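Local atomic coordinates of mini-Z (PDB entry 3S1B), a protein that is a disulfide-closed two-helix miniature, probably derived from the Z domain of staphylococcal protein A, that probably serves as a small protein-binding scaffold. Residues Leu7-Ala12 / Val28-Asp33. Numbering follows the deposited sequence.
Sequences LRYKEA and VSIDDD
With CG of Y9 anti to its carbonyl carbon (chi1 -79°) the ring swings across to I30, whose CG2, anti to the backbone N, reaches in to meet it. The two helices form an antiparallel helical hairpin: the axes of 7-12 and 28-33 run 175° apart and come within 10.1 Å, with the C5-C34 disulfide closing its open end. I30 CG2 sits over the middle of one face of the Y9 ring, a CH-pi contact 3.9 Å from the centroid, while its CB lies above the plane on the CE1 side. On the other side runs R8, bent at chi2 and chi3: the same CG2 lies over its guanidinium, offset toward the rim, held between the two flat groups, with I30 CD1 farther out on that face, 3.6 Å from NH1. The far end, NH2, makes a loose salt bridge to D33 OD2 at 3.6 Å, guanidinium and carboxylate planes turned 44° apart; E4 adds a weak, long ion pair at NE. Cutting R8 back to an alanine is likely to leave the D33 carboxylate without this mate and I30 CG2 uncovered on one side. Y9 and A12 also pack on I27 of helix 20-33; V28 meets an apolar side chain of another protein's chain. The tyrosine ends in a hydrogen bond from OH to D31 OD1, at the ring edge; its modelled length, 2.4 Å, is doubtful.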
ATOM      1  N   LEU B   7      -3.411  30.928 -18.516  1.00 61.97           N
ATOM      2  CA  LEU B   7      -2.101  31.487 -18.728  1.00 55.89           C
ATOM      3  C   LEU B   7      -1.298  31.459 -17.474  1.00 58.62           C
ATOM      4  O   LEU B   7      -0.105  31.269 -17.504  1.00 63.99           O
ATOM      5  CB  LEU B   7      -2.238  32.902 -19.220  1.00 44.51           C
ATOM      6  CG  LEU B   7      -2.849  32.854 -20.597  1.00 48.19           C
ATOM      7  CD1 LEU B   7      -3.271  34.192 -21.026  1.00 50.42           C
ATOM      8  CD2 LEU B   7      -1.868  32.283 -21.536  1.00 33.14           C
ATOM      9  N   ARG B   8      -1.976  31.717 -16.373  1.00 56.97           N
ATOM     10  CA  ARG B   8      -1.355  31.713 -15.071  1.00 64.11           C
ATOM     11  C   ARG B   8      -0.885  30.331 -14.697  1.00 58.86           C
ATOM     12  O   ARG B   8       0.207  30.152 -14.208  1.00 63.00           O
ATOM     13  CB  ARG B   8      -2.327  32.275 -14.036  1.00 68.71           C
ATOM     14  CG  ARG B   8      -1.951  33.642 -13.512  1.00 61.45           C
ATOM     15  CD  ARG B   8      -3.108  34.601 -13.474  1.00 62.78           C
ATOM     16  NE  ARG B   8      -3.968  34.470 -12.312  1.00 56.94           N
ATOM     17  CZ  ARG B   8      -3.553  34.590 -11.068  1.00 64.09           C
ATOM     18  NH1 ARG B   8      -2.285  34.794 -10.820  1.00 85.59           N
ATOM     19  NH2 ARG B   8      -4.401  34.476 -10.076  1.00 55.41           N
ATOM     20  N   TYR B   9      -1.722  29.344 -14.941  1.00 57.69           N
ATOM     21  CA  TYR B   9      -1.343  27.979 -14.680  1.00 57.83           C
ATOM     22  C   TYR B   9      -0.217  27.589 -15.603  1.00 60.38           C
ATOM     23  O   TYR B   9       0.699  26.900 -15.215  1.00 61.39           O
ATOM     24  CB  TYR B   9      -2.524  27.054 -14.855  1.00 54.48           C
ATOM     25  CG  TYR B   9      -3.450  27.048 -13.679  1.00 58.06           C
ATOM     26  CD1 TYR B   9      -3.000  26.719 -12.427  1.00 58.67           C
ATOM     27  CD2 TYR B   9      -4.775  27.352 -13.826  1.00 66.10           C
ATOM     28  CE1 TYR B   9      -3.840  26.705 -11.365  1.00 57.65           C
ATOM     29  CE2 TYR B   9      -5.612  27.333 -12.772  1.00 70.97           C
ATOM     30  CZ  TYR B   9      -5.144  27.014 -11.545  1.00 64.74           C
ATOM     31  OH  TYR B   9      -5.997  26.998 -10.486  1.00 62.65           O
ATOM     32  N   LYS B  10      -0.317  28.000 -16.852  1.00 66.85           N
ATOM     33  CA  LYS B  10       0.670  27.614 -17.829  1.00 58.92           C
ATOM     34  C   LYS B  10       2.045  28.129 -17.490  1.00 67.06           C
ATOM     35  O   LYS B  10       3.023  27.420 -17.632  1.00 74.51           O
ATOM     36  CB  LYS B  10       0.252  28.066 -19.221  1.00 60.77           C
ATOM     37  CG  LYS B  10       1.332  27.866 -20.240  1.00 66.64           C
ATOM     38  CD  LYS B  10       0.835  27.234 -21.511  1.00 71.62           C
ATOM     39  CE  LYS B  10       0.469  28.252 -22.536  1.00 70.16           C
ATOM     40  NZ  LYS B  10      -0.779  28.877 -22.120  1.00 87.69           N
ATOM     41  N   GLU B  11       2.114  29.368 -17.052  1.00 57.02           N
ATOM     42  CA  GLU B  11       3.368  29.959 -16.661  1.00 54.23           C
ATOM     43  C   GLU B  11       3.947  29.239 -15.474  1.00 50.37           C
ATOM     44  O   GLU B  11       5.141  29.152 -15.334  1.00 63.29           O
ATOM     45  CB  GLU B  11       3.205  31.449 -16.415  1.00 53.32           C
ATOM     46  CG  GLU B  11       3.656  31.921 -15.067  1.00 79.92           C
ATOM     47  CD  GLU B  11       5.125  32.146 -14.994  1.00 93.62           C
ATOM     48  OE1 GLU B  11       5.613  32.541 -13.923  1.00 89.83           O
ATOM     49  OE2 GLU B  11       5.796  31.932 -16.007  1.00 98.16           O
ATOM     50  N   ALA B  12       3.106  28.742 -14.593  1.00 40.04           N
ATOM     51  CA  ALA B  12       3.606  28.082 -13.410  1.00 50.36           C
ATOM     52  C   ALA B  12       4.429  26.890 -13.800  1.00 56.40           C
ATOM     53  O   ALA B  12       5.474  26.644 -13.235  1.00 62.25           O
ATOM     54  CB  ALA B  12       2.479  27.653 -12.555  1.00 46.21           C
ATOM     55  N   VAL B  28      -1.293  27.444  -5.603  1.00 55.24           N
ATOM     56  CA  VAL B  28      -2.292  27.693  -4.599  1.00 46.61           C
ATOM     57  C   VAL B  28      -2.819  29.094  -4.761  1.00 48.96           C
ATOM     58  O   VAL B  28      -3.989  29.328  -4.605  1.00 54.18           O
ATOM     59  CB  VAL B  28      -1.755  27.498  -3.211  1.00 41.38           C
ATOM     60  CG1 VAL B  28      -2.817  27.737  -2.242  1.00 40.56           C
ATOM     61  CG2 VAL B  28      -1.265  26.119  -3.047  1.00 38.62           C
ATOM     62  N   SER B  29      -1.959  30.037  -5.081  1.00 50.23           N
ATOM     63  CA  SER B  29      -2.417  31.389  -5.302  1.00 59.50           C
ATOM     64  C   SER B  29      -3.358  31.476  -6.479  1.00 81.09           C
ATOM     65  O   SER B  29      -4.363  32.150  -6.409  1.00 87.06           O
ATOM     66  CB  SER B  29      -1.242  32.292  -5.588  1.00 59.86           C
ATOM     67  OG  SER B  29      -0.186  31.995  -4.719  1.00 80.02           O
ATOM     68  N   ILE B  30      -3.041  30.791  -7.569  1.00 64.44           N
ATOM     69  CA  ILE B  30      -3.881  30.848  -8.745  1.00 57.71           C
ATOM     70  C   ILE B  30      -5.227  30.288  -8.383  1.00 64.14           C
ATOM     71  O   ILE B  30      -6.240  30.741  -8.869  1.00 59.42           O
ATOM     72  CB  ILE B  30      -3.285  30.132  -9.950  1.00 54.72           C
ATOM     73  CG1 ILE B  30      -1.797  30.402 -10.057  1.00 51.72           C
ATOM     74  CG2 ILE B  30      -3.942  30.592 -11.202  1.00 47.04           C
ATOM     75  CD1 ILE B  30      -1.385  31.632  -9.403  1.00 75.14           C
ATOM     76  N   ASP B  31      -5.235  29.273  -7.542  1.00 79.95           N
ATOM     77  CA  ASP B  31      -6.489  28.686  -7.105  1.00 83.17           C
ATOM     78  C   ASP B  31      -7.362  29.644  -6.316  1.00 78.97           C
ATOM     79  O   ASP B  31      -8.558  29.695  -6.526  1.00 80.55           O
ATOM     80  CB  ASP B  31      -6.217  27.482  -6.226  1.00 87.79           C
ATOM     81  CG  ASP B  31      -5.651  26.335  -6.982  1.00 85.26           C
ATOM     82  OD1 ASP B  31      -5.716  26.364  -8.218  1.00 88.99           O
ATOM     83  OD2 ASP B  31      -5.149  25.403  -6.340  1.00 78.17           O
ATOM     84  N   ASP B  32      -6.764  30.402  -5.407  1.00 81.46           N
ATOM     85  CA  ASP B  32      -7.523  31.359  -4.587  1.00 94.95           C
ATOM     86  C   ASP B  32      -8.319  32.308  -5.481  1.00 95.28           C
ATOM     87  O   ASP B  32      -9.528  32.471  -5.302  1.00 96.96           O
ATOM     88  CB  ASP B  32      -6.599  32.168  -3.653  1.00102.68           C
ATOM     89  CG  ASP B  32      -6.158  31.385  -2.404  1.00116.14           C
ATOM     90  OD1 ASP B  32      -5.239  31.868  -1.700  1.00102.08           O
ATOM     91  OD2 ASP B  32      -6.721  30.300  -2.115  1.00125.05           O
ATOM     92  N   ASP B  33      -7.634  32.918  -6.446  1.00 99.01           N
ATOM     93  CA  ASP B  33      -8.274  33.804  -7.425  1.00 95.18           C
ATOM     94  C   ASP B  33      -9.028  33.014  -8.496  1.00 95.38           C
ATOM     95  O   ASP B  33      -9.894  33.560  -9.180  1.00102.19           O
ATOM     96  CB  ASP B  33      -7.235  34.720  -8.103  1.00 86.68           C
ATOM     97  CG  ASP B  33      -6.712  35.818  -7.176  1.00105.62           C
ATOM     98  OD1 ASP B  33      -7.124  35.870  -5.998  1.00108.64           O
ATOM     99  OD2 ASP B  33      -5.882  36.636  -7.628  1.00117.27           O
TER